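Local coordinates for phosphate ABC transporter, phosphate-binding protein (PDB 4Q8R) that probably captures inorganic phosphate with high affinity outside the membrane and hands it to an ABC-type transporter for uptake, at residues D101-K106 with D133-I138; V122-D127 with E144-N149; V185-V190 with K200-S205. One frame throughout, in Å; residues are numbered along the deposited sequence. Where two conformers were deposited one is given.

How the contacts relate
From the N terminus, 101-106 comes first, at the end of helix 96-103. The chain then forms strand 121-125, where 122-127 begins, and helix 130-139, which carries 133-138. The loop with 144-149 follows. Contact 1 closes a loop of 26 residues and contact 2 one of 16, and the two cross because their segments alternate. Tyr103 touches both segments of contact 2. Contact 3 comes later in series and closes nine residues around helix 194-198. Ile138 of contact 1 packs on its Lys203, Val204 and Ser205. Contact 1 joins two helices, contact 2 a loop to strand 121-125, and contact 3 the turn after strand 182-187 to the loop before strand 205-213.

Contact 1. Residues D101-K106 with D133-I138; sequences DIYTGK and DAFQEI
Tyr103 and Phe135 make this buried contact alone, as a T-shaped aromatic pair. Phe135 turns its edge to the face of Tyr103. The ring centroids are 4.9 Å apart and the planes stand at 69°. From CB, which points toward helix 130-139, the tyrosine ring presents one face to the phenylalanine. Its CG lies 4.0 Å from CE2 of Phe135. Along one flank, Tyr103 CD1 and CE1 both come closest to CZ of Phe135, with CE1 to CZ at 3.8 Å. On the other flank, Tyr103 CD2 and CE2 face Phe135 CE2. That atom sits over the centre of the tyrosine ring, 3.8 Å above its plane. Tyr103 CZ still lies 4.2 Å from Phe135 CZ. OH goes beyond the pair and hydrogen-bonds to the backbone O of Val123. This bond satisfies the hydroxyl of a buried residue. On the Phe135 side, chi1 of 178° sets CG opposite the backbone N, and CE2 and CZ of the ring meet the tyrosine.

Just past Tyr103 the chain turns off its helix in a Schellman motif at Gly105, where phi is positive. The pair joins the C-terminal end of helix 96-103 to helix 130-139. Tyr103 also packs on Val122 and Ser124 of strand 121-125 and on Ile170 of strand 169-174. Phe135 stacks with Tyr172 of strand 169-174 and touches Leu83 of strand 71-86.

Contact 2. Residues V122-D127 with E144-N149; sequences VVSRED and EELTVN. With PO4 (phosphate ion), chain B.
Val122 and Thr147 meet through methyl groups that their first torsions aim across the contact. In Val122 a chi1 of 178° places CG1 opposite the backbone N. In Thr147 a chi1 of 177° gives that place to OG1 and leaves CG2 in the crowded position between N and the carbonyl carbon. The two side chains reach toward each other tip to tip, with Val122 CG1 4.1 Å from Thr147 CG2. Thr147 OG1 accepts a bond from the backbone N of Asn149, at 3.0 Å, which makes an ST turn and shapes the loop behind the methyl.

Two residues along the strand from Val122, Ser124 meets Leu146 of the loop, with Leu146 CD2 4.0 Å from Ser124 CB. Ser124 OG bonds to Ser150 OG, though the serine has two conformers and this placement is doubtful. No direct hydrogen bond joins the two segments. One water bridges them, accepting from Val122 N at 2.9 Å and donating to Asn149 O.

Beyond the apolar contact, the strand leads to the phosphate site. Arg125 NH2 donates to O2 of the phosphate ion at 2.8 Å, fairly straight at 163°. A weak bond runs from NH1 to O3. Glu126 forms a side-on, two-bond salt bridge with Arg125: NE reaches OE1 at 2.8 Å and NH2 reaches OE2 at 2.9 Å, both near the guanidinium plane. This double grip fixes the rotation of the guanidinium group. Ser11, Thr12, Ser13, Ser41, Ser129 and Thr131 also bond the ion, consistent with the ligand pocket of a phosphate-binding protein.

Strand 121-125 lies between strands 151-153 and 169-174, parallel to both. Val122 and Leu146 pack on Tyr103 of helix 96-103, while Val123 packs on helix 156-164.

Contact 3. Residues V185-V190 with K200-S205; sequences VKVDGV and KSYKVS
Val190, at the end of a type I' beta turn that starts at Val187, packs against Ser201 and Tyr202. The turn follows strand 182-187, and the opposing segment 200-205 runs from loop into strand 205-213. Val190 uses both methyls. CG2 sits 3.4 Å from the backbone O of Ser201, and CG1 lies 3.5 Å from Ser201 OG. CG1 also reaches Tyr202 CB at 3.9 Å. The carbonyl O of Val190 lies at the edge of the tyrosine ring, near its plane, 3.6 Å from CD1.

Val187 meets the same ring farther out, crossing it at about a right angle. Its CG2 is 3.6 Å from Tyr202 CE1 and approaches obliquely. With chi1 at -171°, CG of Tyr202 lies opposite its own N and on the carbonyl side, which brings CE1 and OH to Val187. A looser apolar contact joins Val187 CG1 to Val204 CG2.

The second shell holds these groups in place. Paired backbone bonds between Val187 and Val190 close the turn. Asp188 OD1 accepts from Leu96 N, and Gly189 N donates to Asp93 OD1. Phe175 packs edge-to-face with Tyr202, and Ser201 OG bonds to Asn199 OD1. Leu96 of helix 96-103 touches both Val187 and Val204.

No direct hydrogen bond joins the segments; two waters bridge them. One donates to Val187 O and Ser201 O and accepts from Lys203 N. The other donates to Val185 O and Tyr202 OH. That hydroxyl also bonds to Ile81 O of strand 71-86, and its oxygen lies 3.5 Å from Val187 CG2.

Contact 1. Residues D101-K106 with D133-I138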
ATOM      1  N   ASP A 101       9.382   8.359  16.041  1.00 21.28           N
ATOM      2  CA  ASP A 101       9.091   8.642  17.458  1.00 21.35           C
ATOM      3  C   ASP A 101       7.650   8.431  17.827  1.00 21.50           C
ATOM      4  O   ASP A 101       7.354   7.921  18.917  1.00 22.20           O
ATOM      5  CB  ASP A 101       9.465  10.089  17.785  1.00 24.18           C
ATOM      6  CG  ASP A 101      10.941  10.328  17.851  1.00 26.93           C
ATOM      7  OD1 ASP A 101      11.783   9.375  17.774  1.00 26.35           O
ATOM      8  OD2 ASP A 101      11.307  11.501  18.052  1.00 28.86           O
ATOM      9  N   ILE A 102       6.711   8.780  16.953  1.00 21.01           N
ATOM     10  CA  ILE A 102       5.327   8.464  17.175  1.00 19.65           C
ATOM     11  C   ILE A 102       5.068   6.962  17.203  1.00 20.14           C
ATOM     12  O   ILE A 102       4.424   6.427  18.130  1.00 19.77           O
ATOM     13  CB  ILE A 102       4.424   9.104  16.069  1.00 19.99           C
ATOM     14  CG1 ILE A 102       4.533  10.665  16.133  1.00 19.33           C
ATOM     15  CG2 ILE A 102       2.976   8.695  16.194  1.00 22.38           C
ATOM     16  CD1 ILE A 102       4.040  11.258  14.843  1.00 22.03           C
ATOM     17  N   TYR A 103       5.555   6.260  16.207  1.00 18.79           N
ATOM     18  CA  TYR A 103       5.236   4.827  16.067  1.00 19.21           C
ATOM     19  C   TYR A 103       5.945   3.964  17.109  1.00 19.54           C
ATOM     20  O   TYR A 103       5.484   2.868  17.394  1.00 21.68           O
ATOM     21  CB  TYR A 103       5.442   4.353  14.628  1.00 18.89           C
ATOM     22  CG  TYR A 103       4.186   4.559  13.853  1.00 17.29           C
ATOM     23  CD1 TYR A 103       3.897   5.842  13.286  1.00 21.05           C
ATOM     24  CD2 TYR A 103       3.269   3.582  13.664  1.00 18.50           C
ATOM     25  CE1 TYR A 103       2.698   6.051  12.699  1.00 21.66           C
ATOM     26  CE2 TYR A 103       2.064   3.781  13.047  1.00 19.62           C
ATOM     27  CZ  TYR A 103       1.762   5.053  12.581  1.00 19.69           C
ATOM     28  OH  TYR A 103       0.560   5.310  11.972  1.00 21.27           O
ATOM     29  N   THR A 104       7.006   4.442  17.704  1.00 20.26           N
ATOM     30  CA  THR A 104       7.679   3.671  18.748  1.00 20.48           C
ATOM     31  C   THR A 104       7.234   4.111  20.122  1.00 20.52           C
ATOM     32  O   THR A 104       7.784   3.645  21.123  1.00 23.15           O
ATOM     33  CB  THR A 104       9.222   3.789  18.631  1.00 22.05           C
ATOM     34  OG1 THR A 104       9.638   5.152  18.779  1.00 23.90           O
ATOM     35  CG2 THR A 104       9.740   3.223  17.295  1.00 23.44           C
ATOM     36  N   GLY A 105       6.331   5.081  20.205  1.00 21.43           N
ATOM     37  CA  GLY A 105       5.771   5.517  21.478  1.00 22.91           C
ATOM     38  C   GLY A 105       6.626   6.517  22.245  1.00 21.67           C
ATOM     39  O   GLY A 105       6.374   6.788  23.424  1.00 22.93           O
ATOM     40  N   LYS A 106       7.670   7.072  21.628  1.00 24.46           N
ATOM     41  CA  LYS A 106       8.456   8.093  22.277  0.50 24.31           C
ATOM     42  C   LYS A 106       7.686   9.402  22.418  1.00 23.40           C
ATOM     43  O   LYS A 106       7.690  10.071  23.468  1.00 28.63           O
ATOM     44  CB  LYS A 106       9.762   8.276  21.555  0.50 24.48           C
ATOM     45  CG  LYS A 106      10.706   9.184  22.279  0.50 25.16           C
ATOM     46  CD  LYS A 106      11.736   9.692  21.320  0.50 36.21           C
ATOM     47  CE  LYS A 106      12.750   8.598  21.067  0.50 43.48           C
ATOM     48  NZ  LYS A 106      13.272   8.146  22.382  0.50 46.25           N
ATOM     49  N   ASP A 133       5.214  -3.359   6.218  1.00 20.61           N
ATOM     50  CA  ASP A 133       6.590  -3.731   6.019  1.00 21.29           C
ATOM     51  C   ASP A 133       7.443  -2.581   5.456  1.00 21.64           C
ATOM     52  O   ASP A 133       8.519  -2.236   5.950  1.00 22.42           O
ATOM     53  CB  ASP A 133       6.661  -4.948   5.128  1.00 23.87           C
ATOM     54  CG  ASP A 133       8.085  -5.367   4.819  1.00 33.21           C
ATOM     55  OD1 ASP A 133       8.722  -4.897   3.854  1.00 39.45           O
ATOM     56  OD2 ASP A 133       8.561  -6.207   5.556  1.00 46.25           O
ATOM     57  N   ALA A 134       6.954  -1.994   4.349  1.00 22.96           N
ATOM     58  CA  ALA A 134       7.666  -0.904   3.722  1.00 21.72           C
ATOM     59  C   ALA A 134       7.741   0.336   4.581  1.00 20.49           C
ATOM     60  O   ALA A 134       8.787   0.952   4.693  1.00 23.19           O
ATOM     61  CB  ALA A 134       6.972  -0.524   2.410  1.00 23.73           C
ATOM     62  N   PHE A 135       6.646   0.657   5.238  1.00 21.34           N
ATOM     63  CA  PHE A 135       6.626   1.795   6.146  1.00 21.43           C
ATOM     64  C   PHE A 135       7.638   1.658   7.253  1.00 21.29           C
ATOM     65  O   PHE A 135       8.430   2.571   7.534  1.00 21.68           O
ATOM     66  CB  PHE A 135       5.213   1.896   6.775  1.00 21.88           C
ATOM     67  CG  PHE A 135       5.056   3.001   7.781  1.00 22.02           C
ATOM     68  CD1 PHE A 135       4.789   4.317   7.339  1.00 23.02           C
ATOM     69  CD2 PHE A 135       5.092   2.763   9.127  1.00 21.74           C
ATOM     70  CE1 PHE A 135       4.640   5.364   8.213  1.00 22.38           C
ATOM     71  CE2 PHE A 135       4.926   3.820  10.043  1.00 25.43           C
ATOM     72  CZ  PHE A 135       4.693   5.120   9.598  1.00 27.27           C
ATOM     73  N   GLN A 136       7.665   0.486   7.881  1.00 21.96           N
ATOM     74  CA  GLN A 136       8.610   0.282   8.979  1.00 22.95           C
ATOM     75  C   GLN A 136      10.058   0.323   8.571  1.00 21.97           C
ATOM     76  O   GLN A 136      10.904   0.919   9.229  1.00 22.23           O
ATOM     77  CB  GLN A 136       8.285  -1.024   9.727  1.00 21.22           C
ATOM     78  CG  GLN A 136       6.959  -0.940  10.429  1.00 23.36           C
ATOM     79  CD  GLN A 136       6.506  -2.184  11.146  1.00 27.88           C
ATOM     80  OE1 GLN A 136       5.536  -2.153  11.900  1.00 26.48           O
ATOM     81  NE2 GLN A 136       7.097  -3.326  10.795  1.00 29.03           N
ATOM     82  N   GLU A 137      10.339  -0.217   7.390  1.00 22.97           N
ATOM     83  CA  GLU A 137      11.660  -0.199   6.793  0.53 26.57           C
ATOM     84  C   GLU A 137      12.138   1.208   6.508  1.00 24.64           C
ATOM     85  O   GLU A 137      13.257   1.567   6.801  1.00 25.67           O
ATOM     86  CB  GLU A 137      11.677  -1.048   5.485  0.53 29.29           C
ATOM     87  CG  GLU A 137      13.085  -1.209   4.934  0.53 29.26           C
ATOM     88  CD  GLU A 137      13.240  -2.261   3.842  0.53 36.25           C
ATOM     89  OE1 GLU A 137      14.168  -2.109   3.027  0.53 49.20           O
ATOM     90  OE2 GLU A 137      12.459  -3.235   3.813  0.53 43.91           O
ATOM     91  N   ILE A 138      11.270   2.021   5.927  1.00 25.04           N
ATOM     92  CA  ILE A 138      11.668   3.368   5.532  0.89 24.43           C
ATOM     93  C   ILE A 138      11.773   4.330   6.721  1.00 24.05           C
ATOM     94  O   ILE A 138      12.764   5.071   6.848  1.00 25.82           O
ATOM     95  CB  ILE A 138      10.730   3.948   4.484  0.89 26.60           C
ATOM     96  CG1 ILE A 138      10.907   3.114   3.211  0.89 32.69           C
ATOM     97  CG2 ILE A 138      11.034   5.439   4.246  0.89 25.87           C
ATOM     98  CD1 ILE A 138       9.886   3.334   2.130  0.89 33.74           C
TER

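Contact 2. Residues V122-D127 with E144-N149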
ATOM      1  N   VAL A 122      -2.270   6.055  17.658  1.00 20.54           N
ATOM      2  CA  VAL A 122      -1.383   5.449  16.648  1.00 20.66           C
ATOM      3  C   VAL A 122      -2.086   4.262  16.021  1.00 20.90           C
ATOM      4  O   VAL A 122      -2.543   3.349  16.726  1.00 23.63           O
ATOM      5  CB  VAL A 122      -0.014   5.017  17.262  1.00 18.64           C
ATOM      6  CG1 VAL A 122       0.854   4.373  16.232  1.00 21.32           C
ATOM      7  CG2 VAL A 122       0.704   6.167  17.892  1.00 21.00           C
ATOM      8  N   VAL A 123      -2.163   4.248  14.690  1.00 19.80           N
ATOM      9  CA  VAL A 123      -2.786   3.174  13.964  1.00 18.54           C
ATOM     10  C   VAL A 123      -1.782   2.509  13.036  1.00 19.15           C
ATOM     11  O   VAL A 123      -1.131   3.163  12.226  1.00 21.50           O
ATOM     12  CB  VAL A 123      -4.089   3.588  13.183  1.00 21.04           C
ATOM     13  CG1 VAL A 123      -4.856   2.380  12.715  1.00 22.15           C
ATOM     14  CG2 VAL A 123      -4.971   4.492  14.030  1.00 24.06           C
ATOM     15  N   SER A 124      -1.715   1.176  13.154  1.00 19.18           N
ATOM     16  CA  SER A 124      -0.855   0.329  12.347  0.65 18.77           C
ATOM     17  C   SER A 124      -1.720  -0.662  11.614  1.00 18.09           C
ATOM     18  O   SER A 124      -2.895  -0.911  11.978  1.00 19.45           O
ATOM     19  CB  SER A 124       0.165  -0.478  13.179  0.65 17.94           C
ATOM     20  OG  SER A 124       1.115   0.383  13.747  0.65 21.97           O
ATOM     21  N   ARG A 125      -1.174  -1.179  10.492  1.00 17.88           N
ATOM     22  CA  ARG A 125      -1.793  -2.253   9.779  1.00 17.17           C
ATOM     23  C   ARG A 125      -1.477  -3.594  10.518  1.00 17.92           C
ATOM     24  O   ARG A 125      -0.603  -3.633  11.397  1.00 21.13           O
ATOM     25  CB  ARG A 125      -1.285  -2.296   8.367  1.00 17.25           C
ATOM     26  CG  ARG A 125      -1.906  -1.205   7.454  1.00 18.47           C
ATOM     27  CD  ARG A 125      -3.365  -1.473   7.115  1.00 17.91           C
ATOM     28  NE  ARG A 125      -3.530  -2.790   6.483  1.00 18.80           N
ATOM     29  CZ  ARG A 125      -3.118  -3.110   5.241  1.00 20.88           C
ATOM     30  NH1 ARG A 125      -2.731  -2.149   4.403  1.00 18.95           N
ATOM     31  NH2 ARG A 125      -3.186  -4.375   4.836  1.00 21.59           N
ATOM     32  N   GLU A 126      -2.209  -4.626  10.147  1.00 19.24           N
ATOM     33  CA  GLU A 126      -1.995  -5.986  10.644  1.00 18.79           C
ATOM     34  C   GLU A 126      -0.680  -6.573  10.123  1.00 22.28           C
ATOM     35  O   GLU A 126      -0.149  -6.172   9.104  1.00 21.51           O
ATOM     36  CB  GLU A 126      -3.134  -6.863  10.220  1.00 21.28           C
ATOM     37  CG  GLU A 126      -3.155  -7.349   8.759  1.00 20.88           C
ATOM     38  CD  GLU A 126      -3.424  -6.292   7.707  1.00 23.10           C
ATOM     39  OE1 GLU A 126      -3.797  -5.123   8.022  1.00 22.78           O
ATOM     40  OE2 GLU A 126      -3.301  -6.691   6.517  1.00 24.60           O
ATOM     41  N   ASP A 127      -0.159  -7.556  10.848  1.00 23.53           N
ATOM     42  CA  ASP A 127       1.019  -8.265  10.457  0.50 24.38           C
ATOM     43  C   ASP A 127       0.754  -8.882   9.097  1.00 26.24           C
ATOM     44  O   ASP A 127      -0.295  -9.454   8.887  1.00 29.26           O
ATOM     45  CB  ASP A 127       1.287  -9.431  11.462  0.50 34.90           C
ATOM     46  CG  ASP A 127       2.730  -9.698  11.644  0.50 44.99           C
ATOM     47  OD1 ASP A 127       3.499  -9.053  10.920  0.50 43.95           O
ATOM     48  OD2 ASP A 127       3.099 -10.545  12.505  0.50 50.79           O
ATOM     49  N   GLU A 144       9.217  -5.107  16.629  1.00 35.59           N
ATOM     50  CA  GLU A 144       9.457  -5.183  18.113  1.00 36.21           C
ATOM     51  C   GLU A 144       9.326  -3.861  18.771  1.00 32.40           C
ATOM     52  O   GLU A 144       8.941  -3.795  19.924  1.00 34.35           O
ATOM     53  CB  GLU A 144      10.847  -5.768  18.450  1.00 39.45           C
ATOM     54  CG  GLU A 144      10.941  -7.238  18.122  1.00 42.62           C
ATOM     55  CD  GLU A 144      11.170  -7.679  16.629  1.00 44.07           C
ATOM     56  OE1 GLU A 144      11.094  -6.910  15.533  1.00 36.45           O
ATOM     57  OE2 GLU A 144      11.410  -8.907  16.610  1.00 36.32           O
ATOM     58  N   GLU A 145       9.580  -2.806  17.992  1.00 30.29           N
ATOM     59  CA  GLU A 145       9.566  -1.450  18.474  1.00 26.12           C
ATOM     60  C   GLU A 145       8.246  -0.705  18.354  1.00 24.93           C
ATOM     61  O   GLU A 145       8.108   0.408  18.882  1.00 24.31           O
ATOM     62  CB  GLU A 145      10.670  -0.682  17.825  1.00 30.10           C
ATOM     63  CG  GLU A 145      12.050  -1.256  18.076  1.00 36.46           C
ATOM     64  CD  GLU A 145      13.115  -0.517  17.314  1.00 43.77           C
ATOM     65  OE1 GLU A 145      13.082  -0.528  16.103  1.00 36.55           O
ATOM     66  OE2 GLU A 145      13.997   0.103  17.909  1.00 63.33           O
ATOM     67  N   LEU A 146       7.301  -1.255  17.624  1.00 23.42           N
ATOM     68  CA  LEU A 146       6.015  -0.610  17.476  1.00 23.11           C
ATOM     69  C   LEU A 146       5.364  -0.436  18.872  1.00 21.78           C
ATOM     70  O   LEU A 146       5.291  -1.405  19.660  1.00 24.60           O
ATOM     71  CB  LEU A 146       5.123  -1.406  16.616  1.00 24.03           C
ATOM     72  CG  LEU A 146       3.688  -0.982  16.421  1.00 21.53           C
ATOM     73  CD1 LEU A 146       3.654   0.361  15.712  1.00 24.67           C
ATOM     74  CD2 LEU A 146       2.956  -2.041  15.620  1.00 29.13           C
ATOM     75  N   THR A 147       4.890   0.753  19.192  1.00 20.88           N
ATOM     76  CA  THR A 147       4.211   0.951  20.442  1.00 25.23           C
ATOM     77  C   THR A 147       3.086  -0.033  20.738  1.00 25.15           C
ATOM     78  O   THR A 147       2.247  -0.348  19.857  1.00 22.34           O
ATOM     79  CB  THR A 147       3.657   2.399  20.641  1.00 23.73           C
ATOM     80  OG1 THR A 147       2.957   2.446  21.886  1.00 26.21           O
ATOM     81  CG2 THR A 147       2.732   2.820  19.504  1.00 23.14           C
ATOM     82  N   VAL A 148       3.087  -0.498  22.005  1.00 27.72           N
ATOM     83  CA  VAL A 148       2.087  -1.429  22.454  1.00 33.23           C
ATOM     84  C   VAL A 148       0.720  -0.786  22.454  1.00 27.41           C
ATOM     85  O   VAL A 148      -0.329  -1.471  22.491  1.00 31.80           O
ATOM     86  CB  VAL A 148       2.428  -2.054  23.915  1.00 37.65           C
ATOM     87  CG1 VAL A 148       3.869  -2.574  23.968  1.00 36.69           C
ATOM     88  CG2 VAL A 148       2.247  -1.017  24.973  1.00 45.56           C
ATOM     89  N   ASN A 149       0.693   0.536  22.444  1.00 24.29           N
ATOM     90  CA  ASN A 149      -0.586   1.244  22.425  1.00 25.51           C
ATOM     91  C   ASN A 149      -1.115   1.496  21.013  1.00 23.41           C
ATOM     92  O   ASN A 149      -2.103   2.136  20.867  1.00 27.52           O
ATOM     93  CB  ASN A 149      -0.412   2.543  23.178  1.00 24.39           C
ATOM     94  CG  ASN A 149      -0.156   2.249  24.652  1.00 25.40           C
ATOM     95  OD1 ASN A 149      -0.804   1.374  25.216  1.00 31.52           O
ATOM     96  ND2 ASN A 149       0.722   2.997  25.289  1.00 29.64           N
TER
HETATM   97  P   PO4 B 301      -1.203  -4.323   1.835  1.00 18.74           P
HETATM   98  O1  PO4 B 301      -0.335  -5.587   1.736  1.00 19.76           O
HETATM   99  O2  PO4 B 301      -2.658  -4.671   2.067  1.00 18.95           O
HETATM  100  O3  PO4 B 301      -0.617  -3.362   2.861  1.00 17.99           O
HETATM  101  O4  PO4 B 301      -1.070  -3.573   0.467  1.00 19.61           O
HETATM  102  O   HOH W   1      -1.657   5.116  20.383  1.00 30.18           O

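Contact 3. Residues V185-V190 with K200-S205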
ATOM      1  N   VAL A 185       0.027  14.206   5.542  1.00 26.48           N
ATOM      2  CA  VAL A 185       1.027  15.145   5.988  1.00 26.15           C
ATOM      3  C   VAL A 185       2.159  15.272   4.984  1.00 28.58           C
ATOM      4  O   VAL A 185       2.415  14.341   4.250  1.00 29.80           O
ATOM      5  CB  VAL A 185       1.598  14.806   7.400  1.00 29.16           C
ATOM      6  CG1 VAL A 185       0.492  14.671   8.425  1.00 39.08           C
ATOM      7  CG2 VAL A 185       2.421  13.538   7.367  1.00 34.54           C
ATOM      8  N   LYS A 186       2.817  16.428   4.910  1.00 29.21           N
ATOM      9  CA  LYS A 186       4.085  16.508   4.194  1.00 27.07           C
ATOM     10  C   LYS A 186       5.076  15.663   4.965  1.00 27.32           C
ATOM     11  O   LYS A 186       4.992  15.573   6.190  1.00 27.92           O
ATOM     12  CB  LYS A 186       4.611  17.922   4.111  1.00 28.98           C
ATOM     13  CG  LYS A 186       3.733  18.798   3.263  1.00 32.12           C
ATOM     14  CD  LYS A 186       4.233  20.249   3.288  1.00 37.01           C
ATOM     15  CE  LYS A 186       3.221  21.128   2.584  1.00 47.30           C
ATOM     16  NZ  LYS A 186       3.633  22.551   2.723  1.00 56.59           N
ATOM     17  N   VAL A 187       6.022  15.052   4.261  1.00 27.22           N
ATOM     18  CA  VAL A 187       7.092  14.303   4.919  1.00 25.38           C
ATOM     19  C   VAL A 187       8.395  15.018   4.619  1.00 29.63           C
ATOM     20  O   VAL A 187       8.754  15.215   3.451  1.00 31.85           O
ATOM     21  CB  VAL A 187       7.095  12.827   4.518  1.00 29.13           C
ATOM     22  CG1 VAL A 187       8.337  12.184   5.099  1.00 30.11           C
ATOM     23  CG2 VAL A 187       5.800  12.142   4.996  1.00 26.58           C
ATOM     24  N   ASP A 188       9.088  15.481   5.643  1.00 30.99           N
ATOM     25  CA  ASP A 188      10.328  16.191   5.512  1.00 33.57           C
ATOM     26  C   ASP A 188      10.055  17.423   4.596  1.00 34.54           C
ATOM     27  O   ASP A 188      10.849  17.762   3.704  1.00 40.11           O
ATOM     28  CB  ASP A 188      11.464  15.306   4.907  1.00 35.91           C
ATOM     29  CG  ASP A 188      12.083  14.237   5.907  1.00 43.25           C
ATOM     30  OD1 ASP A 188      11.863  14.196   7.107  1.00 47.46           O
ATOM     31  OD2 ASP A 188      12.917  13.405   5.493  1.00 50.00           O
ATOM     32  N   GLY A 189       8.894  18.042   4.769  1.00 37.86           N
ATOM     33  CA  GLY A 189       8.508  19.220   3.978  1.00 36.90           C
ATOM     34  C   GLY A 189       8.053  19.006   2.544  1.00 35.37           C
ATOM     35  O   GLY A 189       7.768  19.994   1.836  1.00 40.05           O
ATOM     36  N   VAL A 190       7.904  17.732   2.130  1.00 34.17           N
ATOM     37  CA  VAL A 190       7.512  17.350   0.775  1.00 34.58           C
ATOM     38  C   VAL A 190       6.074  16.836   0.739  1.00 38.20           C
ATOM     39  O   VAL A 190       5.717  15.904   1.468  1.00 34.89           O
ATOM     40  CB  VAL A 190       8.432  16.247   0.243  1.00 39.31           C
ATOM     41  CG1 VAL A 190       8.043  15.838  -1.155  1.00 35.19           C
ATOM     42  CG2 VAL A 190       9.892  16.678   0.293  1.00 43.18           C
ATOM     43  N   LYS A 200      11.633  11.537  -6.486  1.00 46.98           N
ATOM     44  CA  LYS A 200      12.412  10.994  -5.363  1.00 46.53           C
ATOM     45  C   LYS A 200      12.477  11.911  -4.167  1.00 48.04           C
ATOM     46  O   LYS A 200      13.173  11.579  -3.170  1.00 50.12           O
ATOM     47  CB  LYS A 200      13.793  10.475  -5.791  1.00 54.45           C
ATOM     48  CG  LYS A 200      13.648   9.252  -6.716  1.00 58.33           C
ATOM     49  CD  LYS A 200      14.943   8.470  -6.920  1.00 74.65           C
ATOM     50  CE  LYS A 200      14.654   7.064  -7.443  1.00 80.27           C
ATOM     51  NZ  LYS A 200      15.849   6.418  -8.051  1.00 92.14           N
ATOM     52  N   SER A 201      11.761  13.038  -4.201  1.00 43.34           N
ATOM     53  CA  SER A 201      11.755  13.974  -3.015  1.00 41.88           C
ATOM     54  C   SER A 201      10.840  13.438  -1.880  1.00 37.95           C
ATOM     55  O   SER A 201      11.125  13.675  -0.712  1.00 36.05           O
ATOM     56  CB  SER A 201      11.344  15.401  -3.411  1.00 41.55           C
ATOM     57  OG  SER A 201      10.031  15.418  -3.947  1.00 41.79           O
ATOM     58  N   TYR A 202       9.786  12.708  -2.225  1.00 35.66           N
ATOM     59  CA  TYR A 202       8.917  12.069  -1.231  1.00 33.02           C
ATOM     60  C   TYR A 202       9.433  10.663  -0.969  1.00 34.55           C
ATOM     61  O   TYR A 202       9.441   9.849  -1.864  1.00 37.63           O
ATOM     62  CB  TYR A 202       7.425  12.017  -1.708  1.00 33.59           C
ATOM     63  CG  TYR A 202       6.498  11.562  -0.565  1.00 31.13           C
ATOM     64  CD1 TYR A 202       5.992  12.458   0.358  1.00 29.10           C
ATOM     65  CD2 TYR A 202       6.179  10.192  -0.397  1.00 26.58           C
ATOM     66  CE1 TYR A 202       5.210  12.017   1.409  1.00 28.79           C
ATOM     67  CE2 TYR A 202       5.337   9.750   0.621  1.00 28.24           C
ATOM     68  CZ  TYR A 202       4.857  10.672   1.527  1.00 25.11           C
ATOM     69  OH  TYR A 202       4.047  10.258   2.554  1.00 25.66           O
ATOM     70  N   LYS A 203       9.823  10.366   0.284  1.00 31.48           N
ATOM     71  CA  LYS A 203      10.697   9.285   0.571  1.00 35.89           C
ATOM     72  C   LYS A 203       9.980   7.983   0.877  1.00 33.03           C
ATOM     73  O   LYS A 203      10.616   6.925   0.919  1.00 39.00           O
ATOM     74  CB  LYS A 203      11.603   9.696   1.771  1.00 39.85           C
ATOM     75  CG  LYS A 203      12.674  10.764   1.478  1.00 45.77           C
ATOM     76  CD  LYS A 203      13.553  10.387   0.280  1.00 62.16           C
ATOM     77  CE  LYS A 203      14.529  11.498  -0.065  1.00 63.98           C
ATOM     78  NZ  LYS A 203      15.035  11.369  -1.456  1.00 68.46           N
ATOM     79  N   VAL A 204       8.676   8.017   1.105  1.00 29.13           N
ATOM     80  CA  VAL A 204       7.993   6.815   1.536  1.00 29.32           C
ATOM     81  C   VAL A 204       7.220   6.225   0.353  1.00 27.81           C
ATOM     82  O   VAL A 204       6.115   6.670  -0.013  1.00 28.24           O
ATOM     83  CB  VAL A 204       7.059   7.045   2.736  1.00 27.10           C
ATOM     84  CG1 VAL A 204       6.839   5.712   3.475  1.00 30.76           C
ATOM     85  CG2 VAL A 204       7.631   8.059   3.745  1.00 30.96           C
ATOM     86  N   SER A 205       7.795   5.185  -0.241  1.00 28.56           N
ATOM     87  CA  SER A 205       7.221   4.589  -1.432  1.00 24.82           C
ATOM     88  C   SER A 205       7.682   3.153  -1.607  1.00 25.62           C
ATOM     89  O   SER A 205       8.651   2.740  -0.978  1.00 27.67           O
ATOM     90  CB  SER A 205       7.612   5.446  -2.660  1.00 28.88           C
ATOM     91  OG  SER A 205       8.984   5.391  -2.931  1.00 32.44           O
TER
HETATM   92  O   HOH W   2       2.016  11.669   3.810  1.00 27.11           O
HETATM   93  O   HOH W   3       9.962  13.117   1.944  1.00 35.11           O